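Local coordinates for flavin prenyltransferase PAD1, mitochondrial (Aspergillus niger, PDB 6QLG), which probably transfers a dimethylallyl group from dimethylallyl phosphate to reduced FMN, making the prenylated flavin cofactor used by ferulic acid decarboxylase, at residues Ile192-Gly195 with Asp199-Asp202; Leu60-Arg65 with Arg207-Phe212; Val148-Lys151 with Arg155-Leu158. One frame throughout, in Å; residues are numbered along the deposited sequence.

How the interactions relate
All three contacts belong to one flavoprotein-type fold built on a parallel sheet. Along the chain, 60-65 comes first, then both segments of interaction 3, then both of interaction 1, and 207-212 last. Interactions 1 and 2 share helix 197-210, at its start and its end, with centres about 16 Å apart. Interaction 3 lies about 16 Å from interaction 2, centre to centre, and touches it where Phe212 packs on Arg155 and Val157. Interactions 1 and 3 fall on opposite sides of the chain centre, their centres about 28 Å apart. Arg207 and Lys151 reach different dimethylallyl diphosphate molecules, so one chain serves more than one intersubunit site.

Interaction 1: Ile192-Gly195 with Asp199-Asp202; sequences IKAG and DLID
The entry into helix 197-210, the last helix of this flavoprotein-type fold, is where the loop residues Ile192, Ala194 and Gly195 fold back against Asp199 and Leu200 in the first helical turn. One hydrogen bond joins the two segments: Gly195 N donates to Asp199 OD2 over 3.2 Å, bent to 146°, and the carboxylate receives it on its anti lone pair, away from OD1. With chi1 at -72° Asp199 CG lies beside the backbone N, and OD2 reaches Gly195 N; a negative charge in the first turn of a helix is probably favourable. The backbone N of Asp199 is bonded in turn to Ser196 OG, so both the main chain and the side chain of this residue take part in the junction. Beside the polar bond lies a small apolar patch. Ala194 CB points at the helix and meets Asp199 CB at 3.6 Å, while its other neighbour is the branched end of Leu200, approached at CG and CD2. Two residues earlier, Ile192 also points at the helix, and its CD1 rests 3.8 Å from Asp199 O. The patch continues across a subunit boundary, where Leu200 packs on Ile197 of the second subunit. Tyr191, just before the loop, lines the dimethylallyl diphosphate pocket, and the side chain of Ile192 is about 7 Å from the bound molecule. With chi1 at 75°, Ile192 CG1 is tucked between backbone N and carbonyl carbon, and CD1 ends 4.0 Å from Leu200 CD2.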
ATOM      1  N   ILE B 192      22.539  11.025  32.140  1.00 28.26           N
ATOM      2  CA  ILE B 192      22.529  12.056  33.173  1.00 28.43           C
ATOM      3  C   ILE B 192      23.215  11.604  34.451  1.00 32.60           C
ATOM      4  O   ILE B 192      23.394  12.419  35.365  1.00 31.88           O
ATOM      5  CB  ILE B 192      21.089  12.506  33.500  1.00 32.19           C
ATOM      6  CG1 ILE B 192      20.367  11.440  34.330  1.00 28.40           C
ATOM      7  CG2 ILE B 192      20.321  12.816  32.224  1.00 29.14           C
ATOM      8  CD1 ILE B 192      19.027  11.898  34.875  1.00 30.33           C
ATOM      9  N   LYS B 193      23.606  10.333  34.534  1.00 33.42           N
ATOM     10  CA  LYS B 193      24.272   9.764  35.706  1.00 35.60           C
ATOM     11  C   LYS B 193      23.443  10.008  36.969  1.00 39.18           C
ATOM     12  O   LYS B 193      23.818  10.748  37.877  1.00 38.12           O
ATOM     13  CB  LYS B 193      25.692  10.324  35.846  1.00 37.24           C
ATOM     14  CG  LYS B 193      26.602   9.978  34.672  1.00 41.81           C
ATOM     15  CD  LYS B 193      28.030  10.431  34.921  1.00 47.09           C
ATOM     16  CE  LYS B 193      28.357  11.681  34.120  1.00 46.98           C
ATOM     17  NZ  LYS B 193      29.797  12.042  34.221  1.00 54.83           N
ATOM     18  N   ALA B 194      22.288   9.351  36.990  1.00 33.61           N
ATOM     19  CA  ALA B 194      21.320   9.546  38.056  1.00 31.09           C
ATOM     20  C   ALA B 194      21.727   8.790  39.314  1.00 33.07           C
ATOM     21  O   ALA B 194      22.310   7.704  39.256  1.00 35.87           O
ATOM     22  CB  ALA B 194      19.934   9.085  37.607  1.00 31.20           C
ATOM     23  N   GLY B 195      21.407   9.381  40.462  1.00 35.86           N
ATOM     24  CA  GLY B 195      21.599   8.749  41.746  1.00 35.47           C
ATOM     25  C   GLY B 195      20.360   8.109  42.327  1.00 37.22           C
ATOM     26  O   GLY B 195      20.421   7.559  43.431  1.00 35.95           O
ATOM     27  N   ASP B 199      15.441  10.722  39.853  1.00 29.51           N
ATOM     28  CA  ASP B 199      16.219  11.561  38.945  1.00 26.60           C
ATOM     29  C   ASP B 199      15.913  11.225  37.491  1.00 27.82           C
ATOM     30  O   ASP B 199      15.735  12.124  36.661  1.00 27.24           O
ATOM     31  CB  ASP B 199      17.714  11.392  39.214  1.00 29.54           C
ATOM     32  CG  ASP B 199      18.151  12.033  40.513  1.00 34.99           C
ATOM     33  OD1 ASP B 199      17.431  12.921  41.019  1.00 31.31           O
ATOM     34  OD2 ASP B 199      19.224  11.649  41.023  1.00 33.04           O
ATOM     35  N   LEU B 200      15.856   9.934  37.164  1.00 26.53           N
ATOM     36  CA  LEU B 200      15.539   9.536  35.798  1.00 26.20           C
ATOM     37  C   LEU B 200      14.107   9.908  35.437  1.00 26.70           C
ATOM     38  O   LEU B 200      13.840  10.357  34.315  1.00 27.69           O
ATOM     39  CB  LEU B 200      15.787   8.037  35.627  1.00 25.50           C
ATOM     40  CG  LEU B 200      17.264   7.636  35.714  1.00 25.79           C
ATOM     41  CD1 LEU B 200      17.441   6.142  35.952  1.00 23.25           C
ATOM     42  CD2 LEU B 200      18.017   8.073  34.461  1.00 25.24           C
ATOM     43  N   ILE B 201      13.175   9.755  36.383  1.00 26.73           N
ATOM     44  CA  ILE B 201      11.791  10.150  36.137  1.00 27.00           C
ATOM     45  C   ILE B 201      11.701  11.649  35.877  1.00 27.74           C
ATOM     46  O   ILE B 201      10.985  12.095  34.971  1.00 25.90           O
ATOM     47  CB  ILE B 201      10.893   9.730  37.316  1.00 32.42           C
ATOM     48  CG1 ILE B 201      10.847   8.207  37.448  1.00 28.04           C
ATOM     49  CG2 ILE B 201       9.485  10.274  37.131  1.00 32.28           C
ATOM     50  CD1 ILE B 201       9.914   7.722  38.539  1.00 27.25           C
ATOM     51  N   ASP B 202      12.426  12.448  36.665  1.00 25.06           N
ATOM     52  CA  ASP B 202      12.383  13.899  36.502  1.00 25.73           C
ATOM     53  C   ASP B 202      12.853  14.317  35.114  1.00 23.55           C
ATOM     54  O   ASP B 202      12.296  15.242  34.513  1.00 27.72           O
ATOM     55  CB  ASP B 202      13.237  14.577  37.576  1.00 30.08           C
ATOM     56  CG  ASP B 202      12.611  14.505  38.958  1.00 35.14           C
ATOM     57  OD1 ASP B 202      11.377  14.336  39.053  1.00 34.74           O
ATOM     58  OD2 ASP B 202      13.360  14.617  39.952  1.00 36.55           O
TER

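Interaction 2: Leu60-Arg65 with Arg207-Phe212; sequences LIALRR and RMLDLF. With DMA (dimethylallyl diphosphate), chain N.
Leu209 packs against Ala62 and Leu63 of helix 53-65. Its CB leaves the backbone toward that helix, and a chi1 of -59° keeps CG beside the backbone N, from where the two methyls spread over the opposing helix. CD1 meets Ala62 CB at 3.8 Å and Leu63 CD2 at 3.9 Å, while CD2 touches the same Leu63 methyl. Leu63 comes in obliquely, its end bending closer than its CB. Helix 53-65 is the connection of a beta-alpha-beta crossover between strands 42-47 and 69-74, and Leu63 also packs on Ile43, Val45 and Thr70 of these strands. The contact thus lays the end of helix 197-210 against the first crossover helix. Arg207, two residues before Leu209, turns to the bound dimethylallyl diphosphate. Its chain bends at chi2 and chi3, and NE donates to the terminal phosphate oxygen O3B of the ligand at 2.8 Å, nearly straight at 168°. NH2 reaches the bridging oxygen O3A, in the guanidinium plane, at 3.2 Å, and forms a salt bridge with Glu152 of the third subunit. Arg207 NH1 makes a weak hydrogen bond, part of a salt bridge, to Asp210 OD2 at 3.4 Å.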
ATOM      1  N   LEU B  60       1.716  16.078  36.751  1.00 21.80           N
ATOM      2  CA  LEU B  60       0.771  16.995  37.380  1.00 27.44           C
ATOM      3  C   LEU B  60       1.486  17.981  38.297  1.00 26.51           C
ATOM      4  O   LEU B  60       1.151  19.171  38.324  1.00 28.44           O
ATOM      5  CB  LEU B  60      -0.285  16.208  38.158  1.00 27.77           C
ATOM      6  CG  LEU B  60      -1.368  15.493  37.351  1.00 27.42           C
ATOM      7  CD1 LEU B  60      -2.144  14.529  38.237  1.00 25.20           C
ATOM      8  CD2 LEU B  60      -2.304  16.496  36.701  1.00 24.42           C
ATOM      9  N   ILE B  61       2.475  17.503  39.053  1.00 27.60           N
ATOM     10  CA  ILE B  61       3.222  18.379  39.950  1.00 30.18           C
ATOM     11  C   ILE B  61       4.033  19.393  39.154  1.00 32.29           C
ATOM     12  O   ILE B  61       4.082  20.580  39.500  1.00 32.31           O
ATOM     13  CB  ILE B  61       4.118  17.542  40.883  1.00 26.43           C
ATOM     14  CG1 ILE B  61       3.261  16.701  41.833  1.00 29.81           C
ATOM     15  CG2 ILE B  61       5.073  18.435  41.666  1.00 33.68           C
ATOM     16  CD1 ILE B  61       4.036  15.624  42.562  1.00 25.40           C
ATOM     17  N   ALA B  62       4.672  18.947  38.069  1.00 27.81           N
ATOM     18  CA  ALA B  62       5.504  19.845  37.274  1.00 26.50           C
ATOM     19  C   ALA B  62       4.668  20.906  36.569  1.00 28.53           C
ATOM     20  O   ALA B  62       5.087  22.065  36.464  1.00 32.56           O
ATOM     21  CB  ALA B  62       6.322  19.043  36.261  1.00 29.91           C
ATOM     22  N   LEU B  63       3.486  20.530  36.075  1.00 24.73           N
ATOM     23  CA  LEU B  63       2.639  21.500  35.386  1.00 28.89           C
ATOM     24  C   LEU B  63       2.059  22.519  36.359  1.00 28.63           C
ATOM     25  O   LEU B  63       1.909  23.697  36.015  1.00 26.80           O
ATOM     26  CB  LEU B  63       1.519  20.783  34.631  1.00 24.23           C
ATOM     27  CG  LEU B  63       1.907  20.004  33.373  1.00 30.54           C
ATOM     28  CD1 LEU B  63       0.713  19.218  32.855  1.00 22.50           C
ATOM     29  CD2 LEU B  63       2.445  20.939  32.302  1.00 19.75           C
ATOM     30  N   ARG B  64       1.710  22.081  37.572  1.00 26.25           N
ATOM     31  CA  ARG B  64       1.270  23.023  38.597  1.00 34.98           C
ATOM     32  C   ARG B  64       2.363  24.042  38.895  1.00 31.99           C
ATOM     33  O   ARG B  64       2.097  25.245  39.004  1.00 37.04           O
ATOM     34  CB  ARG B  64       0.872  22.266  39.865  1.00 30.63           C
ATOM     35  CG  ARG B  64       0.736  23.138  41.105  1.00 39.18           C
ATOM     36  CD  ARG B  64      -0.321  22.587  42.046  1.00 32.70           C
ATOM     37  NE  ARG B  64      -1.651  22.651  41.450  1.00 41.13           N
ATOM     38  CZ  ARG B  64      -2.743  22.128  41.997  1.00 49.25           C
ATOM     39  NH1 ARG B  64      -3.912  22.238  41.379  1.00 46.34           N
ATOM     40  NH2 ARG B  64      -2.670  21.492  43.161  1.00 47.26           N
ATOM     41  N   ARG B  65       3.608  23.571  39.012  1.00 35.38           N
ATOM     42  CA  ARG B  65       4.741  24.467  39.220  1.00 37.97           C
ATOM     43  C   ARG B  65       4.863  25.495  38.102  1.00 42.23           C
ATOM     44  O   ARG B  65       5.326  26.617  38.338  1.00 38.75           O
ATOM     45  CB  ARG B  65       6.026  23.644  39.326  1.00 39.41           C
ATOM     46  CG  ARG B  65       7.096  24.224  40.230  1.00 49.99           C
ATOM     47  CD  ARG B  65       7.928  23.108  40.853  1.00 55.03           C
ATOM     48  NE  ARG B  65       7.199  22.413  41.911  1.00 70.95           N
ATOM     49  CZ  ARG B  65       7.617  21.298  42.504  1.00 65.93           C
ATOM     50  NH1 ARG B  65       8.761  20.736  42.139  1.00 50.43           N
ATOM     51  NH2 ARG B  65       6.885  20.741  43.462  1.00 62.53           N
ATOM     52  N   ARG B 207      11.428  16.098  29.579  1.00 24.03           N
ATOM     53  CA  ARG B 207      11.470  15.922  28.132  1.00 28.49           C
ATOM     54  C   ARG B 207      10.070  15.796  27.544  1.00 26.98           C
ATOM     55  O   ARG B 207       9.836  16.234  26.412  1.00 24.02           O
ATOM     56  CB  ARG B 207      12.317  14.699  27.778  1.00 23.26           C
ATOM     57  CG  ARG B 207      13.775  14.821  28.197  1.00 26.04           C
ATOM     58  CD  ARG B 207      14.541  15.790  27.305  1.00 28.59           C
ATOM     59  NE  ARG B 207      14.872  15.184  26.016  1.00 35.66           N
ATOM     60  CZ  ARG B 207      14.237  15.449  24.880  1.00 34.89           C
ATOM     61  NH1 ARG B 207      13.235  16.317  24.863  1.00 36.79           N
ATOM     62  NH2 ARG B 207      14.604  14.844  23.757  1.00 35.65           N
ATOM     63  N   MET B 208       9.134  15.201  28.289  1.00 25.46           N
ATOM     64  CA  MET B 208       7.738  15.181  27.860  1.00 26.17           C
ATOM     65  C   MET B 208       7.205  16.593  27.675  1.00 27.49           C
ATOM     66  O   MET B 208       6.603  16.917  26.645  1.00 25.11           O
ATOM     67  CB  MET B 208       6.876  14.441  28.884  1.00 27.22           C
ATOM     68  CG  MET B 208       7.100  12.953  28.986  1.00 27.45           C
ATOM     69  SD  MET B 208       6.207  12.305  30.415  1.00 24.54           S
ATOM     70  CE  MET B 208       7.154  10.818  30.737  1.00 19.91           C
ATOM     71  N   LEU B 209       7.411  17.450  28.678  1.00 22.29           N
ATOM     72  CA  LEU B 209       6.829  18.784  28.653  1.00 25.47           C
ATOM     73  C   LEU B 209       7.538  19.708  27.672  1.00 24.99           C
ATOM     74  O   LEU B 209       6.987  20.760  27.328  1.00 26.27           O
ATOM     75  CB  LEU B 209       6.842  19.381  30.061  1.00 24.79           C
ATOM     76  CG  LEU B 209       6.079  18.556  31.103  1.00 31.54           C
ATOM     77  CD1 LEU B 209       6.001  19.286  32.435  1.00 30.24           C
ATOM     78  CD2 LEU B 209       4.682  18.197  30.605  1.00 28.72           C
ATOM     79  N   ASP B 210       8.740  19.341  27.214  1.00 26.88           N
ATOM     80  CA  ASP B 210       9.365  20.065  26.111  1.00 26.48           C
ATOM     81  C   ASP B 210       8.473  20.074  24.878  1.00 28.64           C
ATOM     82  O   ASP B 210       8.474  21.047  24.116  1.00 29.43           O
ATOM     83  CB  ASP B 210      10.719  19.441  25.760  1.00 29.58           C
ATOM     84  CG  ASP B 210      11.817  19.837  26.726  1.00 34.14           C
ATOM     85  OD1 ASP B 210      11.649  20.843  27.445  1.00 31.87           O
ATOM     86  OD2 ASP B 210      12.855  19.143  26.756  1.00 34.18           O
ATOM     87  N   LEU B 211       7.710  19.001  24.662  1.00 26.64           N
ATOM     88  CA  LEU B 211       6.834  18.911  23.502  1.00 28.87           C
ATOM     89  C   LEU B 211       5.664  19.881  23.570  1.00 30.25           C
ATOM     90  O   LEU B 211       5.008  20.107  22.548  1.00 30.67           O
ATOM     91  CB  LEU B 211       6.328  17.477  23.350  1.00 27.41           C
ATOM     92  CG  LEU B 211       7.441  16.480  23.019  1.00 28.76           C
ATOM     93  CD1 LEU B 211       7.025  15.055  23.347  1.00 26.90           C
ATOM     94  CD2 LEU B 211       7.846  16.607  21.557  1.00 25.76           C
ATOM     95  N   PHE B 212       5.386  20.456  24.741  1.00 27.51           N
ATOM     96  CA  PHE B 212       4.422  21.538  24.880  1.00 27.93           C
ATOM     97  C   PHE B 212       5.105  22.891  25.032  1.00 33.54           C
ATOM     98  O   PHE B 212       4.466  23.854  25.472  1.00 33.74           O
ATOM     99  CB  PHE B 212       3.498  21.280  26.071  1.00 29.05           C
ATOM    100  CG  PHE B 212       2.726  19.995  25.974  1.00 31.52           C
ATOM    101  CD1 PHE B 212       1.522  19.944  25.291  1.00 29.62           C
ATOM    102  CD2 PHE B 212       3.206  18.837  26.566  1.00 28.77           C
ATOM    103  CE1 PHE B 212       0.809  18.762  25.200  1.00 26.76           C
ATOM    104  CE2 PHE B 212       2.499  17.651  26.478  1.00 31.96           C
ATOM    105  CZ  PHE B 212       1.299  17.614  25.794  1.00 25.28           C
TER
HETATM  106  C1  DMA N 301      20.415  12.098  23.945  1.00 51.77           C
HETATM  107  O1  DMA N 301      19.382  13.023  23.742  1.00 54.58           O
HETATM  108  C2  DMA N 301      21.574  12.402  22.998  1.00 46.48           C
HETATM  109  C3  DMA N 301      22.774  12.657  23.476  1.00 44.96           C
HETATM  110  C4  DMA N 301      23.920  12.964  22.518  1.00 41.22           C
HETATM  111  C5  DMA N 301      23.024  12.650  24.983  1.00 46.49           C
HETATM  112  PA  DMA N 301      18.046  12.533  22.906  1.00 60.84           P
HETATM  113  O1A DMA N 301      18.287  11.150  22.343  1.00 49.40           O
HETATM  114  O2A DMA N 301      17.764  13.500  21.782  1.00 47.34           O
HETATM  115  O3A DMA N 301      16.742  12.495  23.911  1.00 56.86           O
HETATM  116  PB  DMA N 301      16.855  12.216  25.529  1.00 52.80           P
HETATM  117  O1B DMA N 301      17.995  11.266  25.794  1.00 52.71           O
HETATM  118  O2B DMA N 301      15.574  11.587  26.025  1.00 56.09           O
HETATM  119  O3B DMA N 301      17.099  13.525  26.239  1.00 53.25           O

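Interaction 3: Val148-Lys151 with Arg155-Leu158; sequences VMLK and RLVL. With DMA (dimethylallyl diphosphate), chain P.
A chi1 of -69° sets Leu150 CG beside its backbone N, whereas a chi1 of 171° turns Leu156 CG to the carbonyl side of its own residue, and together they bring the two CD2 methyls within 3.8 Å. This is the return leg of a crossover in the parallel sheet: from strand 119-125 the chain runs through helices 127-135 and 141-151 and turns sharply into the neighbouring strand 155-160. Leu156 CB points at the helix, and its CD2 sits against both CG and CD2 of Leu150, whose end leans toward the strand. The two leucines cross at a slant, so that one methyl of the strand residue covers the branch point of the helix residue as well as its tip. Met149 lies one residue earlier, with its CB 4.5 Å from Leu156 CB. Its chain then bends away beyond CG, taking the sulfur off the contact. Both leucines are buried further by the rest of the fold, since Leu150 rests on Ile133 and Leu156 on Met120.

The last residue of the helix, Lys151, leads into a dimethylallyl diphosphate site, to which Ser112 and Gly113 also bind. Glu162 of the fourth subunit forms a salt bridge with Lys151 NZ, and Thr163 O of the same subunit accepts a hydrogen bond from it. The ligand is a third partner of this ammonium group: Lys151 runs extended to CE, where a chi4 of 97° swings NZ to donate to oxygen O2A of the alpha phosphate at 2.8 Å.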
ATOM      1  N   VAL B 148     -10.581  14.234  19.989  1.00 21.97           N
ATOM      2  CA  VAL B 148     -10.886  15.636  19.729  1.00 22.54           C
ATOM      3  C   VAL B 148      -9.607  16.442  19.522  1.00 22.59           C
ATOM      4  O   VAL B 148      -9.537  17.298  18.632  1.00 24.34           O
ATOM      5  CB  VAL B 148     -11.743  16.206  20.874  1.00 26.45           C
ATOM      6  CG1 VAL B 148     -11.820  17.717  20.781  1.00 24.56           C
ATOM      7  CG2 VAL B 148     -13.135  15.594  20.840  1.00 24.35           C
ATOM      8  N   MET B 149      -8.576  16.184  20.335  1.00 18.16           N
ATOM      9  CA  MET B 149      -7.298  16.870  20.149  1.00 21.57           C
ATOM     10  C   MET B 149      -6.751  16.650  18.743  1.00 25.56           C
ATOM     11  O   MET B 149      -6.235  17.584  18.116  1.00 22.14           O
ATOM     12  CB  MET B 149      -6.280  16.392  21.188  1.00 18.78           C
ATOM     13  CG  MET B 149      -6.653  16.673  22.636  1.00 20.58           C
ATOM     14  SD  MET B 149      -6.531  18.416  23.088  1.00 25.07           S
ATOM     15  CE  MET B 149      -7.328  18.394  24.695  1.00 27.63           C
ATOM     16  N   LEU B 150      -6.855  15.422  18.231  1.00 20.15           N
ATOM     17  CA  LEU B 150      -6.346  15.134  16.893  1.00 22.25           C
ATOM     18  C   LEU B 150      -7.132  15.888  15.827  1.00 19.58           C
ATOM     19  O   LEU B 150      -6.543  16.439  14.891  1.00 25.62           O
ATOM     20  CB  LEU B 150      -6.386  13.630  16.627  1.00 18.46           C
ATOM     21  CG  LEU B 150      -5.402  12.779  17.435  1.00 24.58           C
ATOM     22  CD1 LEU B 150      -5.578  11.299  17.118  1.00 18.74           C
ATOM     23  CD2 LEU B 150      -3.973  13.222  17.172  1.00 19.48           C
ATOM     24  N   LYS B 151      -8.460  15.938  15.955  1.00 18.95           N
ATOM     25  CA  LYS B 151      -9.259  16.604  14.932  1.00 23.53           C
ATOM     26  C   LYS B 151      -9.088  18.118  14.979  1.00 25.31           C
ATOM     27  O   LYS B 151      -9.170  18.779  13.937  1.00 27.49           O
ATOM     28  CB  LYS B 151     -10.733  16.207  15.066  1.00 23.68           C
ATOM     29  CG  LYS B 151     -11.577  17.065  16.002  1.00 22.93           C
ATOM     30  CD  LYS B 151     -12.995  16.513  16.082  1.00 22.88           C
ATOM     31  CE  LYS B 151     -13.787  17.117  17.233  1.00 25.77           C
ATOM     32  NZ  LYS B 151     -14.645  18.247  16.788  1.00 30.04           N
ATOM     33  N   ARG B 155      -1.685  19.441  20.170  1.00 22.68           N
ATOM     34  CA  ARG B 155      -0.594  18.536  20.509  1.00 28.43           C
ATOM     35  C   ARG B 155      -1.086  17.425  21.431  1.00 26.03           C
ATOM     36  O   ARG B 155      -1.696  17.688  22.471  1.00 26.62           O
ATOM     37  CB  ARG B 155       0.549  19.319  21.159  1.00 31.59           C
ATOM     38  CG  ARG B 155       1.690  18.478  21.730  1.00 31.57           C
ATOM     39  CD  ARG B 155       2.434  17.662  20.672  1.00 30.46           C
ATOM     40  NE  ARG B 155       2.739  18.412  19.455  1.00 41.15           N
ATOM     41  CZ  ARG B 155       3.913  18.979  19.191  1.00 46.36           C
ATOM     42  NH1 ARG B 155       4.907  18.896  20.065  1.00 47.81           N
ATOM     43  NH2 ARG B 155       4.093  19.634  18.052  1.00 40.84           N
ATOM     44  N   LEU B 156      -0.832  16.178  21.037  1.00 23.93           N
ATOM     45  CA  LEU B 156      -1.232  15.005  21.806  1.00 21.88           C
ATOM     46  C   LEU B 156      -0.015  14.112  21.988  1.00 25.08           C
ATOM     47  O   LEU B 156       0.553  13.627  21.003  1.00 23.39           O
ATOM     48  CB  LEU B 156      -2.362  14.238  21.108  1.00 18.85           C
ATOM     49  CG  LEU B 156      -2.730  12.878  21.709  1.00 18.76           C
ATOM     50  CD1 LEU B 156      -3.314  13.039  23.111  1.00 18.99           C
ATOM     51  CD2 LEU B 156      -3.699  12.125  20.809  1.00 14.27           C
ATOM     52  N   VAL B 157       0.378  13.890  23.240  1.00 20.19           N
ATOM     53  CA  VAL B 157       1.549  13.087  23.574  1.00 21.05           C
ATOM     54  C   VAL B 157       1.082  11.823  24.282  1.00 22.70           C
ATOM     55  O   VAL B 157       0.365  11.895  25.287  1.00 22.16           O
ATOM     56  CB  VAL B 157       2.543  13.871  24.449  1.00 22.47           C
ATOM     57  CG1 VAL B 157       3.709  12.980  24.856  1.00 20.98           C
ATOM     58  CG2 VAL B 157       3.044  15.104  23.709  1.00 19.61           C
ATOM     59  N   LEU B 158       1.487  10.671  23.758  1.00 23.52           N
ATOM     60  CA  LEU B 158       1.147   9.374  24.331  1.00 20.20           C
ATOM     61  C   LEU B 158       2.417   8.751  24.894  1.00 21.48           C
ATOM     62  O   LEU B 158       3.298   8.332  24.134  1.00 19.78           O
ATOM     63  CB  LEU B 158       0.510   8.458  23.286  1.00 18.56           C
ATOM     64  CG  LEU B 158      -0.657   9.007  22.467  1.00 19.03           C
ATOM     65  CD1 LEU B 158      -1.166   7.946  21.504  1.00 16.53           C
ATOM     66  CD2 LEU B 158      -1.773   9.481  23.375  1.00 16.97           C
TER
HETATM   67  C1  DMA P 301     -19.319  18.017  21.027  1.00 54.38           C
HETATM   68  O1  DMA P 301     -18.071  18.467  20.585  1.00 53.04           O
HETATM   69  C2  DMA P 301     -19.152  17.320  22.374  1.00 48.64           C
HETATM   70  C3  DMA P 301     -19.977  17.592  23.361  1.00 51.17           C
HETATM   71  C4  DMA P 301     -19.802  16.892  24.705  1.00 47.70           C
HETATM   72  C5  DMA P 301     -21.102  18.604  23.164  1.00 52.99           C
HETATM   73  PA  DMA P 301     -17.841  18.607  18.960  1.00 67.95           P
HETATM   74  O1A DMA P 301     -17.994  17.249  18.315  1.00 49.37           O
HETATM   75  O2A DMA P 301     -16.455  19.146  18.688  1.00 36.70           O
HETATM   76  O3A DMA P 301     -18.980  19.631  18.349  1.00 60.31           O
HETATM   77  PB  DMA P 301     -18.641  20.859  17.304  1.00 74.75           P
HETATM   78  O1B DMA P 301     -17.788  20.327  16.179  1.00 57.32           O
HETATM   79  O2B DMA P 301     -17.894  21.945  18.042  1.00 48.50           O
HETATM   80  O3B DMA P 301     -19.922  21.414  16.728  1.00 58.31           O